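Local coordinates for conserved lipoprotein, putative (Clostridium novyi, PDB 4L1N), which is of unknown function but, as a putative lipoprotein, is probably held at the cell membrane by a lipid anchor, and belongs to a family grouped with the beta-propellers, at residues S48-L53 and T155-E160; N129-V134 and V151-G156; K168-Y173 and L186-D191. One frame throughout, in Å; residues are numbered along the deposited sequence.

Contact 1 (S48-L53 and T155-E160); sequences SKKMFL and TGQATE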
loop_
_atom_site.group_PDB
_atom_site.type_symbol
_atom_site.label_atom_id
_atom_site.label_comp_id
_atom_site.label_asym_id
_atom_site.label_seq_id
_atom_site.Cartn_x
_atom_site.Cartn_y
_atom_site.Cartn_z
ATOM N N SER A 48 6.766 -14.787 -4.588
ATOM C CA SER A 48 7.050 -13.394 -4.234
ATOM C C SER A 48 8.150 -12.777 -5.094
ATOM O O SER A 48 9.012 -13.483 -5.624
ATOM C CB SER A 48 7.451 -13.291 -2.766
ATOM O OG SER A 48 8.615 -14.044 -2.474
ATOM N N LYS A 49 8.123 -11.438 -5.196
ATOM C CA LYS A 49 9.069 -10.625 -5.954
ATOM C C LYS A 49 9.520 -9.438 -5.128
ATOM O O LYS A 49 8.700 -8.814 -4.454
ATOM C CB LYS A 49 8.421 -10.135 -7.267
ATOM C CG LYS A 49 8.320 -11.217 -8.338
ATOM C CD LYS A 49 7.390 -10.829 -9.481
ATOM C CE LYS A 49 7.200 -11.969 -10.458
ATOM N NZ LYS A 49 6.540 -11.519 -11.713
ATOM N N LYS A 50 10.815 -9.101 -5.208
ATOM C CA LYS A 50 11.393 -7.942 -4.525
ATOM C C LYS A 50 10.927 -6.663 -5.241
ATOM O O LYS A 50 11.562 -6.194 -6.200
ATOM C CB LYS A 50 12.917 -8.058 -4.493
ATOM C CG LYS A 50 13.520 -7.586 -3.194
ATOM C CD LYS A 50 14.265 -6.289 -3.366
ATOM C CE LYS A 50 15.142 -6.039 -2.171
ATOM N NZ LYS A 50 14.379 -5.486 -1.028
HETATM N N MSE A 51 9.751 -6.165 -4.824
HETATM C CA MSE A 51 9.106 -4.984 -5.398
HETATM C C MSE A 51 9.590 -3.705 -4.786
HETATM O O MSE A 51 9.546 -2.655 -5.441
HETATM C CB MSE A 51 7.608 -5.051 -5.189
HETATM C CG MSE A 51 6.874 -5.811 -6.260
HETATM SE SE MSE A 51 5.010 -5.381 -6.060
HETATM C CE MSE A 51 4.906 -3.855 -7.276
ATOM N N PHE A 52 9.989 -3.782 -3.505
ATOM C CA PHE A 52 10.411 -2.653 -2.691
ATOM C C PHE A 52 11.858 -2.758 -2.253
ATOM O O PHE A 52 12.382 -3.850 -2.028
ATOM C CB PHE A 52 9.503 -2.543 -1.458
ATOM C CG PHE A 52 8.089 -2.119 -1.774
ATOM C CD1 PHE A 52 7.122 -3.058 -2.108
ATOM C CD2 PHE A 52 7.725 -0.778 -1.738
ATOM C CE1 PHE A 52 5.820 -2.665 -2.397
ATOM C CE2 PHE A 52 6.422 -0.385 -2.031
ATOM C CZ PHE A 52 5.475 -1.332 -2.331
ATOM N N LEU A 53 12.498 -1.597 -2.136
ATOM C CA LEU A 53 13.881 -1.435 -1.719
ATOM C C LEU A 53 13.895 -0.856 -0.314
ATOM O O LEU A 53 13.200 0.134 -0.060
ATOM C CB LEU A 53 14.632 -0.518 -2.700
ATOM C CG LEU A 53 14.617 -0.878 -4.187
ATOM C CD1 LEU A 53 15.174 0.266 -5.019
ATOM C CD2 LEU A 53 15.397 -2.150 -4.463
ATOM N N THR A 155 12.156 -7.113 4.204
ATOM C CA THR A 155 12.782 -7.550 2.953
ATOM C C THR A 155 12.222 -6.841 1.699
ATOM O O THR A 155 12.881 -6.835 0.658
ATOM C CB THR A 155 12.674 -9.081 2.793
ATOM O OG1 THR A 155 11.305 -9.476 2.706
ATOM C CG2 THR A 155 13.378 -9.853 3.910
ATOM N N GLY A 156 11.027 -6.280 1.786
ATOM C CA GLY A 156 10.418 -5.612 0.643
ATOM C C GLY A 156 9.858 -6.586 -0.373
ATOM O O GLY A 156 9.418 -6.175 -1.449
ATOM N N GLN A 157 9.871 -7.895 -0.017
ATOM C CA GLN A 157 9.334 -9.023 -0.784
ATOM C C GLN A 157 7.811 -8.921 -0.765
ATOM O O GLN A 157 7.222 -8.784 0.313
ATOM C CB GLN A 157 9.838 -10.349 -0.173
ATOM C CG GLN A 157 10.116 -11.454 -1.185
ATOM C CD GLN A 157 11.345 -11.249 -2.038
ATOM O OE1 GLN A 157 12.128 -10.322 -1.840
ATOM N NE2 GLN A 157 11.546 -12.113 -3.020
ATOM N N ALA A 158 7.177 -8.928 -1.957
ATOM C CA ALA A 158 5.733 -8.751 -2.097
ATOM C C ALA A 158 5.067 -9.902 -2.833
ATOM O O ALA A 158 5.637 -10.388 -3.812
ATOM C CB ALA A 158 5.454 -7.447 -2.833
ATOM N N THR A 159 3.860 -10.344 -2.362
ATOM C CA THR A 159 3.031 -11.400 -2.975
ATOM C C THR A 159 1.621 -10.806 -3.182
ATOM O O THR A 159 1.155 -10.090 -2.297
ATOM C CB THR A 159 2.997 -12.735 -2.158
ATOM O OG1 THR A 159 2.048 -12.660 -1.100
ATOM C CG2 THR A 159 4.317 -13.124 -1.556
ATOM N N GLU A 160 0.951 -11.091 -4.325
ATOM C CA GLU A 160 -0.388 -10.572 -4.599
ATOM C C GLU A 160 -1.404 -11.140 -3.649
ATOM O O GLU A 160 -1.345 -12.330 -3.331
ATOM C CB GLU A 160 -0.854 -10.901 -6.026
ATOM C CG GLU A 160 -0.083 -10.285 -7.182
ATOM C CD GLU A 160 -0.654 -10.625 -8.551
ATOM O OE1 GLU A 160 -1.648 -11.386 -8.619
ATOM O OE2 GLU A 160 -0.080 -10.163 -9.564
#
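Lys49 and Ala158 face each other as an antiparallel hydrogen-bonded pair: Lys49 N reaches Ala158 O at 3.0 Å and Ala158 N returns to Lys49 O at 2.9 Å, both bonds nearly straight. Further along, Gly156 O becomes the acceptor, taking Phe52 N at 3.2 Å and, weakly, Met51 N. The change of pattern marks a strand interrupted in mid-course. Lys50 is the centre of an inverse gamma turn, after which strand 49-56 resumes at Phe52, still between strands 105-111 and 157-160 of the large antiparallel sheet. Gly156 suits the place across from this break: its positive phi of 77° is easy without a side chain, and the site faces Phe52 too closely to admit one.

Polar side-chain bonds centre on Lys50. Bends at chi2 and chi4 (-109° and -80°) carry NZ forward along the chain to where Thr155 O, at 2.6 Å, and Phe52 O, at 2.8 Å, both come within its reach, so one ammonium holds a carbonyl from each segment. Gln157 crosses Lys50 at about a right angle, by van der Waals contact: OE1 touches Lys50 CG at 3.4 Å, and Gln157 CG touches Ser48 OG.

Apolar contacts gather on the other face. Met51, a selenomethionine, lays SE 3.9 Å from Ala158 CB, the short methyl letting the larger chain come alongside. Phe52 presents its ring edge to Gly156 O and packs onto Val151, Leu109 and Ile135.

Contact 2 (N129-V134 and V151-G156); sequences NNLMVV and VNIETG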
loop_
_atom_site.group_PDB
_atom_site.type_symbol
_atom_site.label_atom_id
_atom_site.label_comp_id
_atom_site.label_asym_id
_atom_site.label_seq_id
_atom_site.Cartn_x
_atom_site.Cartn_y
_atom_site.Cartn_z
ATOM N N ASN A 129 4.616 -8.460 10.755
ATOM C CA ASN A 129 5.805 -8.320 9.912
ATOM C C ASN A 129 5.491 -7.923 8.487
ATOM O O ASN A 129 6.419 -7.640 7.732
ATOM C CB ASN A 129 6.604 -9.619 9.900
ATOM C CG ASN A 129 7.047 -10.059 11.264
ATOM O OD1 ASN A 129 7.831 -9.381 11.950
ATOM N ND2 ASN A 129 6.511 -11.185 11.698
ATOM N N ASN A 130 4.208 -7.905 8.104
ATOM C CA ASN A 130 3.820 -7.560 6.737
ATOM C C ASN A 130 2.707 -6.535 6.689
ATOM O O ASN A 130 1.882 -6.458 7.600
ATOM C CB ASN A 130 3.368 -8.810 5.967
ATOM C CG ASN A 130 4.346 -9.950 5.985
ATOM O OD1 ASN A 130 5.222 -10.068 5.137
ATOM N ND2 ASN A 130 4.203 -10.830 6.949
ATOM N N LEU A 131 2.654 -5.799 5.574
ATOM C CA LEU A 131 1.618 -4.822 5.257
ATOM C C LEU A 131 0.748 -5.301 4.100
ATOM O O LEU A 131 1.164 -6.149 3.301
ATOM C CB LEU A 131 2.237 -3.471 4.840
ATOM C CG LEU A 131 2.906 -2.588 5.875
ATOM C CD1 LEU A 131 3.797 -1.600 5.200
ATOM C CD2 LEU A 131 1.886 -1.847 6.718
HETATM N N MSE A 132 -0.454 -4.719 4.005
HETATM C CA MSE A 132 -1.352 -4.807 2.880
HETATM C C MSE A 132 -1.112 -3.544 2.124
HETATM O O MSE A 132 -1.274 -2.464 2.696
HETATM C CB MSE A 132 -2.806 -4.928 3.316
HETATM C CG MSE A 132 -3.178 -6.336 3.756
HETATM SE SE MSE A 132 -5.021 -6.451 4.237
HETATM C CE MSE A 132 -5.200 -4.858 5.385
ATOM N N VAL A 133 -0.613 -3.649 0.891
ATOM C CA VAL A 133 -0.300 -2.448 0.115
ATOM C C VAL A 133 -1.089 -2.447 -1.205
ATOM O O VAL A 133 -1.073 -3.432 -1.953
ATOM C CB VAL A 133 1.237 -2.287 -0.139
ATOM C CG1 VAL A 133 1.554 -0.973 -0.853
ATOM C CG2 VAL A 133 2.036 -2.392 1.150
ATOM N N VAL A 134 -1.734 -1.307 -1.502
ATOM C CA VAL A 134 -2.404 -1.080 -2.776
ATOM C C VAL A 134 -1.430 -0.278 -3.642
ATOM O O VAL A 134 -0.949 0.771 -3.211
ATOM C CB VAL A 134 -3.788 -0.397 -2.662
ATOM C CG1 VAL A 134 -4.344 -0.067 -4.045
ATOM C CG2 VAL A 134 -4.769 -1.262 -1.880
ATOM N N VAL A 151 3.194 -7.146 1.673
ATOM C CA VAL A 151 4.592 -6.690 1.595
ATOM C C VAL A 151 5.326 -6.809 2.943
ATOM O O VAL A 151 4.896 -6.232 3.934
ATOM C CB VAL A 151 4.639 -5.234 1.059
ATOM C CG1 VAL A 151 6.074 -4.714 0.968
ATOM C CG2 VAL A 151 3.920 -5.121 -0.293
ATOM N N ASN A 152 6.453 -7.538 2.952
ATOM C CA ASN A 152 7.323 -7.726 4.116
ATOM C C ASN A 152 8.036 -6.409 4.426
ATOM O O ASN A 152 8.770 -5.889 3.582
ATOM C CB ASN A 152 8.313 -8.843 3.848
ATOM C CG ASN A 152 9.045 -9.358 5.069
ATOM O OD1 ASN A 152 9.672 -8.616 5.841
ATOM N ND2 ASN A 152 9.032 -10.665 5.228
ATOM N N ILE A 153 7.792 -5.860 5.631
ATOM C CA ILE A 153 8.308 -4.551 6.060
ATOM C C ILE A 153 9.831 -4.519 6.136
ATOM O O ILE A 153 10.409 -3.428 6.132
ATOM C CB ILE A 153 7.677 -4.046 7.391
ATOM C CG1 ILE A 153 8.079 -4.885 8.615
ATOM C CG2 ILE A 153 6.175 -3.866 7.261
ATOM C CD1 ILE A 153 8.155 -4.123 9.870
ATOM N N GLU A 154 10.476 -5.689 6.170
ATOM C CA GLU A 154 11.927 -5.781 6.277
ATOM C C GLU A 154 12.598 -6.071 4.928
ATOM O O GLU A 154 13.538 -5.368 4.574
ATOM C CB GLU A 154 12.304 -6.857 7.320
ATOM C CG GLU A 154 13.780 -6.945 7.673
ATOM C CD GLU A 154 14.458 -5.637 8.027
ATOM O OE1 GLU A 154 14.025 -4.972 8.996
ATOM O OE2 GLU A 154 15.429 -5.277 7.324
ATOM N N THR A 155 12.156 -7.113 4.204
ATOM C CA THR A 155 12.782 -7.550 2.953
ATOM C C THR A 155 12.222 -6.841 1.699
ATOM O O THR A 155 12.881 -6.835 0.658
ATOM C CB THR A 155 12.674 -9.081 2.793
ATOM O OG1 THR A 155 11.305 -9.476 2.706
ATOM C CG2 THR A 155 13.378 -9.853 3.910
ATOM N N GLY A 156 11.027 -6.280 1.786
ATOM C CA GLY A 156 10.418 -5.612 0.643
ATOM C C GLY A 156 9.858 -6.586 -0.373
ATOM O O GLY A 156 9.418 -6.175 -1.449
#
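Val133 and Val151 both hold CG1 anti to the backbone N (chi1 -175° and 180°), a shared setting that turns CG2 of each toward the other across the strands, 3.6 Å apart. Ile153 is set differently: with chi1 at 68°, CG1 sits between the backbone N and the carbonyl carbon, close by Asn129 O, and CG2 is directed at Leu131, meeting its CG at 3.8 Å with the two side chains roughly perpendicular. Branched aliphatic residues suit this face, which also receives Trp125 from the adjacent strand 118-125, and Ile96 and Ile98 from strand 95-100, which is not a neighbour in the sheet order.

The backbones form the open end of a beta hairpin made of strands 130-137 and 147-152. Leu131 and Val151 exchange a pair of bonds, Leu131 N to Val151 O and Val151 N to Leu131 O, each 2.8 Å long, and Ile153 N adds a third to Asn129 O at 3.1 Å.

Asparagines occupy the opposite face at the non-hydrogen-bonded pair Asn130-Asn152. Asn130 OD1 lies 3.3 Å from Asn152 CA, and Asn130 ND2 donates to Asp127 OD1. At Asn152 the strand ends and the chain turns: OD1 accepts Glu154 N at 3.1 Å, in the amide plane and on a lone pair, which makes an Asx turn, while Asn152 O accepts Gly156 N at 2.9 Å.

The chemistry is thus divided between the faces: dispersion contacts among aliphatic groups on one, and on the other amides whose hydrogen bonds shape the neighbouring turns, while the backbone bonds set the register.

Contact 3 (K168-Y173 and L186-D191); sequences KKQVVY and LVYEDD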
loop_
_atom_site.group_PDB
_atom_site.type_symbol
_atom_site.label_atom_id
_atom_site.label_comp_id
_atom_site.label_asym_id
_atom_site.label_seq_id
_atom_site.Cartn_x
_atom_site.Cartn_y
_atom_site.Cartn_z
ATOM N N LYS A 168 -10.229 -1.656 -15.158
ATOM C CA LYS A 168 -11.500 -0.987 -14.894
ATOM C C LYS A 168 -12.027 -1.370 -13.500
ATOM O O LYS A 168 -12.995 -0.787 -13.027
ATOM C CB LYS A 168 -12.542 -1.351 -15.965
ATOM C CG LYS A 168 -12.550 -0.427 -17.179
ATOM C CD LYS A 168 -13.739 -0.736 -18.121
ATOM C CE LYS A 168 -13.622 -2.016 -18.923
ATOM N NZ LYS A 168 -12.552 -1.927 -19.964
ATOM N N LYS A 169 -11.408 -2.369 -12.873
ATOM C CA LYS A 169 -11.702 -2.922 -11.552
ATOM C C LYS A 169 -10.464 -2.701 -10.668
ATOM O O LYS A 169 -9.497 -3.457 -10.759
ATOM C CB LYS A 169 -12.043 -4.425 -11.673
ATOM C CG LYS A 169 -13.485 -4.733 -12.028
ATOM C CD LYS A 169 -13.583 -5.824 -13.089
ATOM C CE LYS A 169 -14.974 -6.413 -13.252
ATOM N NZ LYS A 169 -15.312 -7.327 -12.117
ATOM N N GLN A 170 -10.487 -1.654 -9.830
ATOM C CA GLN A 170 -9.350 -1.298 -8.984
ATOM C C GLN A 170 -9.595 -1.555 -7.510
ATOM O O GLN A 170 -10.536 -0.996 -6.980
ATOM C CB GLN A 170 -9.057 0.204 -9.135
ATOM C CG GLN A 170 -8.739 0.669 -10.536
ATOM C CD GLN A 170 -8.551 2.162 -10.650
ATOM O OE1 GLN A 170 -8.547 2.914 -9.669
ATOM N NE2 GLN A 170 -8.365 2.627 -11.870
ATOM N N VAL A 171 -8.683 -2.271 -6.814
ATOM C CA VAL A 171 -8.738 -2.428 -5.354
ATOM C C VAL A 171 -8.392 -1.054 -4.761
ATOM O O VAL A 171 -7.365 -0.495 -5.133
ATOM C CB VAL A 171 -7.805 -3.548 -4.850
ATOM C CG1 VAL A 171 -7.787 -3.614 -3.327
ATOM C CG2 VAL A 171 -8.181 -4.906 -5.452
ATOM N N VAL A 172 -9.293 -0.458 -3.958
ATOM C CA VAL A 172 -9.077 0.888 -3.406
ATOM C C VAL A 172 -8.534 0.801 -1.977
ATOM O O VAL A 172 -7.727 1.655 -1.600
ATOM C CB VAL A 172 -10.296 1.869 -3.500
ATOM C CG1 VAL A 172 -10.566 2.288 -4.934
ATOM C CG2 VAL A 172 -11.558 1.306 -2.869
ATOM N N TYR A 173 -8.952 -0.216 -1.194
ATOM C CA TYR A 173 -8.483 -0.469 0.176
ATOM C C TYR A 173 -8.893 -1.874 0.653
ATOM O O TYR A 173 -9.571 -2.587 -0.077
ATOM C CB TYR A 173 -8.976 0.616 1.159
ATOM C CG TYR A 173 -10.472 0.711 1.331
ATOM C CD1 TYR A 173 -11.128 -0.022 2.317
ATOM C CD2 TYR A 173 -11.225 1.618 0.586
ATOM C CE1 TYR A 173 -12.506 0.100 2.521
ATOM C CE2 TYR A 173 -12.612 1.717 0.750
ATOM C CZ TYR A 173 -13.242 0.987 1.751
ATOM O OH TYR A 173 -14.599 1.108 1.968
ATOM N N LEU A 186 -13.317 -0.733 -6.866
ATOM C CA LEU A 186 -14.036 0.296 -7.608
ATOM C C LEU A 186 -14.138 -0.181 -9.081
ATOM O O LEU A 186 -13.113 -0.335 -9.778
ATOM C CB LEU A 186 -13.340 1.661 -7.485
ATOM C CG LEU A 186 -13.847 2.803 -8.399
ATOM C CD1 LEU A 186 -15.096 3.446 -7.842
ATOM C CD2 LEU A 186 -12.746 3.855 -8.640
ATOM N N VAL A 187 -15.368 -0.504 -9.514
ATOM C CA VAL A 187 -15.617 -0.976 -10.873
ATOM C C VAL A 187 -16.151 0.145 -11.766
ATOM O O VAL A 187 -17.156 0.743 -11.442
ATOM C CB VAL A 187 -16.572 -2.165 -10.908
ATOM C CG1 VAL A 187 -16.552 -2.815 -12.282
ATOM C CG2 VAL A 187 -16.238 -3.175 -9.818
ATOM N N TYR A 188 -15.459 0.427 -12.884
ATOM C CA TYR A 188 -15.885 1.360 -13.913
ATOM C C TYR A 188 -16.665 0.541 -14.943
ATOM O O TYR A 188 -16.287 -0.595 -15.226
ATOM C CB TYR A 188 -14.688 2.071 -14.521
ATOM C CG TYR A 188 -14.072 3.144 -13.640
ATOM C CD1 TYR A 188 -14.674 4.400 -13.502
ATOM C CD2 TYR A 188 -12.828 2.953 -13.043
ATOM C CE1 TYR A 188 -14.072 5.417 -12.761
ATOM C CE2 TYR A 188 -12.226 3.955 -12.283
ATOM C CZ TYR A 188 -12.853 5.185 -12.137
ATOM O OH TYR A 188 -12.228 6.169 -11.394
ATOM N N GLU A 189 -17.800 1.053 -15.422
ATOM C CA GLU A 189 -18.668 0.331 -16.346
ATOM C C GLU A 189 -18.061 0.179 -17.733
ATOM O O GLU A 189 -18.258 -0.860 -18.365
ATOM C CB GLU A 189 -20.051 0.991 -16.442
ATOM C CG GLU A 189 -20.858 1.031 -15.139
ATOM C CD GLU A 189 -20.966 -0.191 -14.233
ATOM O OE1 GLU A 189 -21.252 -1.299 -14.742
ATOM O OE2 GLU A 189 -20.805 -0.027 -13.001
ATOM N N ASP A 190 -17.327 1.195 -18.210
ATOM C CA ASP A 190 -16.720 1.192 -19.539
ATOM C C ASP A 190 -15.472 2.084 -19.580
ATOM O O ASP A 190 -15.078 2.656 -18.560
ATOM C CB ASP A 190 -17.738 1.625 -20.609
ATOM C CG ASP A 190 -18.314 3.007 -20.440
ATOM O OD1 ASP A 190 -17.724 3.807 -19.696
ATOM O OD2 ASP A 190 -19.359 3.281 -21.033
ATOM N N ASP A 191 -14.878 2.228 -20.772
ATOM C CA ASP A 191 -13.633 2.942 -20.970
ATOM C C ASP A 191 -13.763 4.451 -20.887
ATOM O O ASP A 191 -12.730 5.119 -20.842
ATOM C CB ASP A 191 -12.996 2.531 -22.296
ATOM C CG ASP A 191 -12.287 1.182 -22.266
ATOM O OD1 ASP A 191 -12.095 0.621 -21.149
ATOM O OD2 ASP A 191 -11.896 0.703 -23.346
#
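Lys168 stretches alongside the far end of segment 186-191, and its side chain can be followed outward. CB lies 3.9 Å from Tyr188 O. CG is 4.1 Å from Asp191 OD1, not yet in close contact, and CD passes the backbone of Asp190, 3.6 Å from its carbonyl carbon. Bends at chi3 and chi4 (-73° and -69°) then swing CE and NZ toward Asp191, so that NZ forms a salt bridge with OD1 at 2.8 Å. The ammonium arrives on the syn side, though 32° out of the carboxylate plane. A long, flexible lysine suits this position because its methylenes can follow the Asp190 backbone while the ammonium reaches Asp191.

The backbone carries the regular pairing. Tyr188 N meets Lys168 O at 2.8 Å in a nearly straight bond, and Gln170 and Leu186 bond to each other twice, with Leu186 N to Gln170 O at 2.8 Å.

Lys169 and Val187 lie side by side, CG against CG1 at 3.6 Å, the aliphatic part of the lysine extending the valine's apolar surface. On the face that carries Gln170 and Leu186, Val172 CG1 rests on Leu186 CB at 3.8 Å. Gln170 runs past the edge of the Tyr188 ring, and its buried amide is satisfied by Gly145 N and Val142 O.

Strands 169-177 and 180-188 form a beta hairpin, which strand 196-204 extends into a three-stranded antiparallel meander.

From the N terminus, about a hundred residues separate segment 48-53 from its partner in contact 1, which closes that long loop and sets the first strand in the middle of the large sheet. Contact 2 closes a much shorter loop within it, the hairpin of strands 130-137 and 147-152, and shares Thr155 and Gly156 with contact 1. The two meet side by side in the sheet, where Gln157 O probably accepts Asn152 N. Contact 3 follows in series, closing a separate hairpin of the small sheet, its centre about 24 Å from either other centre. Val134 CG1 touches Val171 O where the two sheets meet.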